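Local coordinates for protein succinylglutamate desuccinylase/aspartoacylase (Ruegeria sp. TM1040, PDB 3NA6) that probably hydrolyses the amide bond of N-acylated amino acids such as succinylglutamate or N-acetylaspartate, as metal-dependent enzymes of its family do, at residues 11-16 with 132-137; 89-94 with 124-129. One frame throughout, in Å; residues are numbered along the deposited sequence. Where two conformers were deposited one is given.

Contact 1: 11-16 with 132-137; sequences IPLDQD and RTLLPM
Leu134 O accepts a bond from Met137 N at 2.9 Å, and this short turn brings both side chains round to meet Leu13. The turn follows on from helix 122-134, overlapping a wider pi-type turn at 132-134. Leu13 sits in the loop of the beta-hairpin formed by the antiparallel strands 8-9 and 17-26, at the edge of the main mixed sheet. No hydrogen bond joins the two segments, so the contact is apolar. Methyl meets methyl where Leu13 CD1 lies 3.8 Å from Leu134 CD2, the two side chains crossing at about a right angle. Leu134 does not aim its CB at the loop; its CG lies anti to the carbonyl carbon (chi1 -63°), and CD2, not the extended CD1, meets Leu13, whereas on Leu13 the extended CD1 (chi2 -180°) does the touching. Leu134 also packs on Tyr129, five residues before it. The loop backbone has its own tie to the sheet, since Leu13 O takes a hydrogen bond from Arg84, against which Met137 also packs. Met137 is a selenomethionine modelled in two conformers; in one, its chain bends at chi3 (-34°) and puts CE 4.2 Å from Leu13 CB.

Contact 2: 89-94 with 124-129; sequences PYFNYP and QKIADY
Ile126 carries the helix's whole share of the apolar contact, reaching from helix 122-134 toward the turn around Phe91 with two of its carbons. CG2 stands 4.1 Å from Phe91 CE1, approaching the ring obliquely as the two side chains slide past each other in opposite directions. With CG anti to the backbone N (chi1 -171°), the Phe91 ring swings out far enough for CE1 to reach that methyl; farther on, the ring meets Phe130 and lies edge-to-face with Tyr195. The other branch of Ile126 runs along the turn, its CD1 coming 4.3 Å from Pro94 CD. Leu25 and Ile39, from strands 17-26 and 36-46, also touch this isoleucine.

Two polar atoms also lie beside Ile126. Phe91 O is 4.0 Å from Ile126 CG2, and Asn92 OD1 is 4.4 Å from Ile126 CD1.

No hydrogen bond crosses between the two segments. Within 89-94, Tyr93 N makes a weak bond of 3.0 Å to Phe91 O, closing an inverse gamma turn centred on Asn92. Asn92 is in turn the N-cap of helix 93-97, its OD1 weakly bonded to Ala95 N. On the helix side, Asp128 N bonds to Gln124 O at 2.9 Å.

Asn92 also lies near His59, Glu62 and His145, a possible empty metal site consistent with the zinc-exopeptidase relationship. The two segments belong to the long beta-alpha-beta crossover from strand 83-88 to the parallel strand 140-143, with Ile126 packing its helix against the start of that connection.

From the N terminus, the chain forms strand 8-9 and enters the loop 11-16, which residues 132-137 meet to close contact 1 across 115 intervening residues. Within that span it runs through strands 17-26, 36-46 and 51-55, helix 64-75 and strand 83-88, then turns through 89-94. Helix 122-134 closes contact 2 after 29 residues, so contact 2 is nested inside contact 1. Both use this helix: its middle is held to the turn after strand 83-88 and the start of helix 93-97, and residues 132-137, farther along the chain, to the edge hairpin. Tyr129 joins the two, with its OH 3.6 Å from Leu13 CD1 and its O probably hydrogen-bonded to Leu134 N.

Contact 1: 11-16 with 132-137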
ATOM      1  N   ILE A  11     -22.625 -18.636 -22.239  1.00 25.20           N
ATOM      2  CA  ILE A  11     -22.853 -19.304 -23.511  1.00 24.28           C
ATOM      3  C   ILE A  11     -23.105 -20.768 -23.235  1.00 26.04           C
ATOM      4  O   ILE A  11     -22.729 -21.277 -22.164  1.00 26.25           O
ATOM      5  CB  ILE A  11     -21.646 -19.232 -24.445  1.00 25.48           C
ATOM      6  CG1 ILE A  11     -20.381 -19.664 -23.716  1.00 22.85           C
ATOM      7  CG2 ILE A  11     -21.512 -17.859 -25.055  1.00 23.04           C
ATOM      8  CD1 ILE A  11     -19.214 -20.053 -24.661  1.00 23.43           C
ATOM      9  N   PRO A  12     -23.757 -21.450 -24.175  1.00 27.20           N
ATOM     10  CA  PRO A  12     -23.842 -22.905 -24.013  1.00 29.45           C
ATOM     11  C   PRO A  12     -22.459 -23.502 -24.254  1.00 28.94           C
ATOM     12  O   PRO A  12     -21.653 -22.902 -25.011  1.00 26.75           O
ATOM     13  CB  PRO A  12     -24.787 -23.322 -25.130  1.00 27.87           C
ATOM     14  CG  PRO A  12     -24.570 -22.244 -26.219  1.00 33.62           C
ATOM     15  CD  PRO A  12     -24.415 -20.975 -25.414  1.00 26.96           C
ATOM     16  N   LEU A  13     -22.194 -24.657 -23.642  1.00 26.15           N
ATOM     17  CA  LEU A  13     -20.873 -25.307 -23.744  1.00 25.45           C
ATOM     18  C   LEU A  13     -20.905 -26.539 -24.634  1.00 26.04           C
ATOM     19  O   LEU A  13     -19.856 -27.117 -24.916  1.00 27.61           O
ATOM     20  CB  LEU A  13     -20.359 -25.714 -22.357  1.00 22.74           C
ATOM     21  CG  LEU A  13     -20.263 -24.586 -21.329  1.00 27.87           C
ATOM     22  CD1 LEU A  13     -19.743 -25.090 -20.006  1.00 26.42           C
ATOM     23  CD2 LEU A  13     -19.426 -23.439 -21.845  1.00 22.53           C
ATOM     24  N   ASP A  14     -22.098 -26.963 -25.044  1.00 25.09           N
ATOM     25  CA  ASP A  14     -22.275 -28.207 -25.801  1.00 27.83           C
ATOM     26  C   ASP A  14     -23.073 -28.080 -27.111  1.00 28.48           C
ATOM     27  O   ASP A  14     -23.597 -29.062 -27.595  1.00 30.65           O
ATOM     28  CB  ASP A  14     -22.972 -29.227 -24.903  1.00 29.57           C
ATOM     29  CG  ASP A  14     -24.359 -28.755 -24.451  1.00 31.95           C
ATOM     30  OD1 ASP A  14     -24.768 -27.601 -24.773  1.00 28.68           O
ATOM     31  OD2 ASP A  14     -25.021 -29.529 -23.763  1.00 33.86           O
ATOM     32  N   GLN A  15     -23.154 -26.871 -27.660  0.50 28.55           N
ATOM     33  CA  GLN A  15     -23.881 -26.592 -28.904  0.50 29.33           C
ATOM     34  C   GLN A  15     -22.908 -26.471 -30.073  0.50 29.04           C
ATOM     35  O   GLN A  15     -21.823 -25.900 -29.919  0.50 25.22           O
ATOM     36  CB  GLN A  15     -24.681 -25.281 -28.762  0.50 30.80           C
ATOM     37  CG  GLN A  15     -25.281 -24.753 -30.070  0.50 34.18           C
ATOM     38  CD  GLN A  15     -26.118 -23.471 -29.917  0.50 35.37           C
ATOM     39  OE1 GLN A  15     -26.622 -23.158 -28.842  0.50 38.43           O
ATOM     40  NE2 GLN A  15     -26.272 -22.740 -31.012  0.50 31.45           N
ATOM     41  N   ASP A  16     -23.281 -27.013 -31.239  1.00 27.40           N
ATOM     42  CA  ASP A  16     -22.463 -26.836 -32.460  1.00 26.10           C
ATOM     43  C   ASP A  16     -22.242 -25.377 -32.786  1.00 26.82           C
ATOM     44  O   ASP A  16     -23.115 -24.573 -32.532  1.00 26.61           O
ATOM     45  CB  ASP A  16     -23.126 -27.501 -33.653  1.00 28.97           C
ATOM     46  CG  ASP A  16     -22.952 -29.012 -33.660  1.00 30.72           C
ATOM     47  OD1 ASP A  16     -22.191 -29.572 -32.837  1.00 26.39           O
ATOM     48  OD2 ASP A  16     -23.563 -29.637 -34.526  1.00 29.86           O
ATOM     49  N   ARG A 132     -15.128 -30.518 -11.423  1.00 24.60           N
ATOM     50  CA  ARG A 132     -16.426 -31.211 -11.425  1.00 27.47           C
ATOM     51  C   ARG A 132     -17.311 -30.923 -12.631  1.00 25.98           C
ATOM     52  O   ARG A 132     -18.220 -31.698 -12.905  1.00 27.05           O
ATOM     53  CB  ARG A 132     -17.190 -30.907 -10.127  1.00 27.21           C
ATOM     54  CG  ARG A 132     -16.473 -31.492  -8.886  1.00 26.12           C
ATOM     55  CD  ARG A 132     -17.367 -31.571  -7.653  1.00 26.78           C
ATOM     56  NE  ARG A 132     -17.811 -30.229  -7.296  1.00 26.76           N
ATOM     57  CZ  ARG A 132     -19.060 -29.851  -7.054  1.00 34.43           C
ATOM     58  NH1 ARG A 132     -20.054 -30.730  -7.031  1.00 35.58           N
ATOM     59  NH2 ARG A 132     -19.303 -28.582  -6.789  1.00 27.36           N
ATOM     60  N   THR A 133     -17.069 -29.838 -13.364  1.00 23.89           N
ATOM     61  CA  THR A 133     -17.940 -29.506 -14.477  1.00 22.30           C
ATOM     62  C   THR A 133     -17.225 -29.621 -15.806  1.00 22.42           C
ATOM     63  O   THR A 133     -17.671 -30.359 -16.668  1.00 23.11           O
ATOM     64  CB  THR A 133     -18.597 -28.108 -14.313  1.00 26.51           C
ATOM     65  OG1 THR A 133     -19.269 -28.074 -13.058  1.00 20.94           O
ATOM     66  CG2 THR A 133     -19.608 -27.829 -15.430  1.00 25.20           C
ATOM     67  N   LEU A 134     -16.106 -28.925 -15.993  1.00 20.35           N
ATOM     68  CA  LEU A 134     -15.467 -28.928 -17.285  1.00 21.27           C
ATOM     69  C   LEU A 134     -14.661 -30.202 -17.582  1.00 22.06           C
ATOM     70  O   LEU A 134     -14.836 -30.813 -18.636  1.00 22.86           O
ATOM     71  CB  LEU A 134     -14.617 -27.681 -17.466  1.00 23.52           C
ATOM     72  CG  LEU A 134     -15.357 -26.344 -17.461  1.00 24.01           C
ATOM     73  CD1 LEU A 134     -14.361 -25.232 -17.789  1.00 23.30           C
ATOM     74  CD2 LEU A 134     -16.506 -26.403 -18.504  1.00 18.71           C
ATOM     75  N   LEU A 135     -13.767 -30.591 -16.688  1.00 24.70           N
ATOM     76  CA  LEU A 135     -12.934 -31.785 -16.928  1.00 24.59           C
ATOM     77  C   LEU A 135     -13.771 -33.031 -17.224  1.00 23.75           C
ATOM     78  O   LEU A 135     -13.418 -33.786 -18.114  1.00 23.17           O
ATOM     79  CB  LEU A 135     -11.939 -32.080 -15.787  1.00 25.18           C
ATOM     80  CG  LEU A 135     -10.632 -31.256 -15.851  1.00 27.10           C
ATOM     81  CD1 LEU A 135      -9.722 -31.466 -14.609  1.00 20.04           C
ATOM     82  CD2 LEU A 135      -9.923 -31.614 -17.139  1.00 19.31           C
ATOM     83  N   PRO A 136     -14.878 -33.235 -16.501  1.00 24.02           N
ATOM     84  CA  PRO A 136     -15.630 -34.435 -16.873  1.00 25.58           C
ATOM     85  C   PRO A 136     -16.203 -34.436 -18.289  1.00 26.51           C
ATOM     86  O   PRO A 136     -16.529 -35.504 -18.769  1.00 27.65           O
ATOM     87  CB  PRO A 136     -16.756 -34.510 -15.833  1.00 24.30           C
ATOM     88  CG  PRO A 136     -16.219 -33.795 -14.625  1.00 23.96           C
ATOM     89  CD  PRO A 136     -15.354 -32.663 -15.223  1.00 21.61           C
HETATM   90  N   MSE A 137     -16.313 -33.285 -18.945  0.50 24.77           N
HETATM   91  CA  MSE A 137     -16.779 -33.269 -20.317  0.50 24.74           C
HETATM   92  C   MSE A 137     -15.629 -33.315 -21.292  0.50 24.63           C
HETATM   93  O   MSE A 137     -15.858 -33.407 -22.489  0.50 25.12           O
HETATM   94  CB  MSE A 137     -17.642 -32.041 -20.563  0.50 25.19           C
HETATM   95  CG  MSE A 137     -18.959 -32.106 -19.820  0.50 23.75           C
HETATM   96 SE   MSE A 137     -20.173 -30.759 -20.470  0.38 28.41          SE
HETATM   97  CE  MSE A 137     -18.870 -29.323 -20.881  0.50 12.60           C
TER

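Contact 2: 89-94 with 124-129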
ATOM      1  N   PRO A  89      -8.166 -18.998 -22.470  1.00 21.25           N
ATOM      2  CA  PRO A  89      -6.781 -18.488 -22.575  1.00 20.07           C
ATOM      3  C   PRO A  89      -6.222 -17.947 -21.270  1.00 20.26           C
ATOM      4  O   PRO A  89      -5.011 -17.950 -21.078  1.00 20.27           O
ATOM      5  CB  PRO A  89      -6.872 -17.366 -23.609  1.00 21.52           C
ATOM      6  CG  PRO A  89      -8.300 -17.328 -24.085  1.00 26.99           C
ATOM      7  CD  PRO A  89      -9.136 -18.198 -23.233  1.00 20.53           C
ATOM      8  N   TYR A  90      -7.109 -17.458 -20.406  1.00 21.05           N
ATOM      9  CA  TYR A  90      -6.732 -16.868 -19.135  1.00 20.58           C
ATOM     10  C   TYR A  90      -7.414 -17.633 -17.986  1.00 19.67           C
ATOM     11  O   TYR A  90      -8.482 -17.286 -17.535  1.00 22.40           O
ATOM     12  CB  TYR A  90      -7.106 -15.389 -19.116  1.00 21.64           C
ATOM     13  CG  TYR A  90      -6.775 -14.584 -20.336  1.00 21.86           C
ATOM     14  CD1 TYR A  90      -5.498 -14.561 -20.856  1.00 16.67           C
ATOM     15  CD2 TYR A  90      -7.737 -13.765 -20.927  1.00 23.71           C
ATOM     16  CE1 TYR A  90      -5.170 -13.742 -21.979  1.00 20.55           C
ATOM     17  CE2 TYR A  90      -7.439 -12.950 -22.023  1.00 20.15           C
ATOM     18  CZ  TYR A  90      -6.141 -12.961 -22.566  1.00 20.01           C
ATOM     19  OH  TYR A  90      -5.844 -12.152 -23.656  1.00 17.75           O
ATOM     20  N   PHE A  91      -6.776 -18.714 -17.556  1.00 20.03           N
ATOM     21  CA  PHE A  91      -7.328 -19.684 -16.618  1.00 19.41           C
ATOM     22  C   PHE A  91      -7.451 -19.084 -15.205  1.00 20.07           C
ATOM     23  O   PHE A  91      -8.534 -19.017 -14.655  1.00 18.88           O
ATOM     24  CB  PHE A  91      -6.402 -20.885 -16.675  1.00 22.09           C
ATOM     25  CG  PHE A  91      -6.862 -22.136 -15.948  1.00 21.64           C
ATOM     26  CD1 PHE A  91      -8.126 -22.305 -15.439  1.00 23.13           C
ATOM     27  CD2 PHE A  91      -5.955 -23.179 -15.832  1.00 21.66           C
ATOM     28  CE1 PHE A  91      -8.469 -23.471 -14.807  1.00 21.64           C
ATOM     29  CE2 PHE A  91      -6.301 -24.363 -15.213  1.00 25.67           C
ATOM     30  CZ  PHE A  91      -7.537 -24.507 -14.697  1.00 21.12           C
ATOM     31  N   ASN A  92      -6.362 -18.639 -14.601  1.00 22.09           N
ATOM     32  CA  ASN A  92      -6.500 -17.837 -13.381  1.00 20.83           C
ATOM     33  C   ASN A  92      -6.644 -16.402 -13.818  1.00 18.13           C
ATOM     34  O   ASN A  92      -5.696 -15.598 -13.747  1.00 18.34           O
ATOM     35  CB  ASN A  92      -5.333 -17.988 -12.416  1.00 20.08           C
ATOM     36  CG  ASN A  92      -5.630 -17.362 -11.075  1.00 29.71           C
ATOM     37  OD1 ASN A  92      -6.600 -16.590 -10.946  1.00 24.09           O
ATOM     38  ND2 ASN A  92      -4.857 -17.732 -10.053  1.00 20.99           N
ATOM     39  N   TYR A  93      -7.851 -16.083 -14.250  1.00 18.75           N
ATOM     40  CA  TYR A  93      -8.117 -14.814 -14.874  1.00 16.54           C
ATOM     41  C   TYR A  93      -7.712 -13.627 -13.999  1.00 18.79           C
ATOM     42  O   TYR A  93      -7.021 -12.719 -14.467  1.00 19.30           O
ATOM     43  CB  TYR A  93      -9.561 -14.734 -15.362  1.00 15.64           C
ATOM     44  CG  TYR A  93      -9.883 -13.419 -16.056  1.00 19.60           C
ATOM     45  CD1 TYR A  93      -9.186 -13.010 -17.179  1.00 24.74           C
ATOM     46  CD2 TYR A  93     -10.865 -12.584 -15.560  1.00 28.20           C
ATOM     47  CE1 TYR A  93      -9.478 -11.820 -17.801  1.00 28.42           C
ATOM     48  CE2 TYR A  93     -11.149 -11.378 -16.165  1.00 24.98           C
ATOM     49  CZ  TYR A  93     -10.458 -11.013 -17.284  1.00 26.41           C
ATOM     50  OH  TYR A  93     -10.761  -9.827 -17.868  1.00 25.93           O
ATOM     51  N   PRO A  94      -8.076 -13.650 -12.717  1.00 20.38           N
ATOM     52  CA  PRO A  94      -7.629 -12.534 -11.865  1.00 22.11           C
ATOM     53  C   PRO A  94      -6.117 -12.381 -11.795  1.00 21.93           C
ATOM     54  O   PRO A  94      -5.627 -11.233 -11.862  1.00 20.89           O
ATOM     55  CB  PRO A  94      -8.254 -12.867 -10.504  1.00 24.34           C
ATOM     56  CG  PRO A  94      -9.496 -13.657 -10.883  1.00 22.23           C
ATOM     57  CD  PRO A  94      -9.006 -14.535 -11.993  1.00 24.02           C
ATOM     58  N   GLN A 124     -10.263 -21.279  -5.529  1.00 21.95           N
ATOM     59  CA  GLN A 124     -10.799 -22.593  -5.227  1.00 23.04           C
ATOM     60  C   GLN A 124     -12.077 -22.893  -5.998  1.00 23.22           C
ATOM     61  O   GLN A 124     -12.297 -24.033  -6.380  1.00 23.61           O
ATOM     62  CB  GLN A 124     -11.070 -22.737  -3.733  1.00 23.08           C
ATOM     63  CG  GLN A 124      -9.826 -22.708  -2.917  1.00 30.84           C
ATOM     64  CD  GLN A 124     -10.093 -22.886  -1.469  1.00 32.04           C
ATOM     65  OE1 GLN A 124     -10.924 -22.192  -0.868  1.00 29.21           O
ATOM     66  NE2 GLN A 124      -9.417 -23.856  -0.886  1.00 34.53           N
ATOM     67  N   LYS A 125     -12.929 -21.885  -6.161  1.00 22.08           N
ATOM     68  CA  LYS A 125     -14.179 -21.993  -6.952  1.00 22.27           C
ATOM     69  C   LYS A 125     -13.890 -22.225  -8.454  1.00 18.83           C
ATOM     70  O   LYS A 125     -14.542 -23.055  -9.091  1.00 21.73           O
ATOM     71  CB  LYS A 125     -15.056 -20.750  -6.758  1.00 22.48           C
ATOM     72  CG  LYS A 125     -15.676 -20.635  -5.324  1.00 26.26           C
ATOM     73  CD  LYS A 125     -16.224 -19.240  -5.100  1.00 29.97           C
ATOM     74  CE  LYS A 125     -17.356 -19.170  -4.130  1.00 39.49           C
ATOM     75  NZ  LYS A 125     -17.633 -17.745  -3.789  1.00 33.03           N
ATOM     76  N   ILE A 126     -12.865 -21.558  -8.992  1.00 19.70           N
ATOM     77  CA  ILE A 126     -12.372 -21.851 -10.341  1.00 19.45           C
ATOM     78  C   ILE A 126     -11.961 -23.322 -10.448  1.00 22.13           C
ATOM     79  O   ILE A 126     -12.413 -24.046 -11.348  1.00 20.85           O
ATOM     80  CB  ILE A 126     -11.217 -20.908 -10.777  1.00 19.16           C
ATOM     81  CG1 ILE A 126     -11.706 -19.459 -10.847  1.00 22.13           C
ATOM     82  CG2 ILE A 126     -10.668 -21.290 -12.124  1.00 15.30           C
ATOM     83  CD1 ILE A 126     -10.572 -18.392 -11.104  1.00 21.57           C
ATOM     84  N   ALA A 127     -11.100 -23.762  -9.540  1.00 21.27           N
ATOM     85  CA  ALA A 127     -10.636 -25.142  -9.534  1.00 21.12           C
ATOM     86  C   ALA A 127     -11.797 -26.131  -9.445  1.00 21.67           C
ATOM     87  O   ALA A 127     -11.861 -27.111 -10.194  1.00 20.05           O
ATOM     88  CB  ALA A 127      -9.666 -25.382  -8.371  1.00 17.93           C
ATOM     89  N   ASP A 128     -12.732 -25.859  -8.556  1.00 20.81           N
ATOM     90  CA  ASP A 128     -13.875 -26.744  -8.385  1.00 23.75           C
ATOM     91  C   ASP A 128     -14.734 -26.863  -9.655  1.00 23.08           C
ATOM     92  O   ASP A 128     -15.266 -27.927  -9.960  1.00 22.58           O
ATOM     93  CB  ASP A 128     -14.750 -26.282  -7.213  1.00 25.08           C
ATOM     94  CG  ASP A 128     -15.972 -27.140  -7.047  1.00 25.28           C
ATOM     95  OD1 ASP A 128     -15.852 -28.241  -6.449  1.00 25.41           O
ATOM     96  OD2 ASP A 128     -17.025 -26.730  -7.561  1.00 24.24           O
ATOM     97  N   TYR A 129     -14.887 -25.764 -10.374  1.00 23.67           N
ATOM     98  CA  TYR A 129     -15.668 -25.770 -11.600  1.00 21.70           C
ATOM     99  C   TYR A 129     -14.964 -26.604 -12.668  1.00 19.73           C
ATOM    100  O   TYR A 129     -15.601 -27.328 -13.429  1.00 20.05           O
ATOM    101  CB  TYR A 129     -15.923 -24.336 -12.099  1.00 21.51           C
ATOM    102  CG  TYR A 129     -16.837 -24.272 -13.289  1.00 22.11           C
ATOM    103  CD1 TYR A 129     -18.207 -24.479 -13.157  1.00 21.92           C
ATOM    104  CD2 TYR A 129     -16.345 -24.011 -14.542  1.00 22.10           C
ATOM    105  CE1 TYR A 129     -19.029 -24.433 -14.257  1.00 25.67           C
ATOM    106  CE2 TYR A 129     -17.164 -23.947 -15.622  1.00 22.41           C
ATOM    107  CZ  TYR A 129     -18.483 -24.171 -15.486  1.00 23.64           C
ATOM    108  OH  TYR A 129     -19.272 -24.112 -16.595  1.00 23.82           O
TER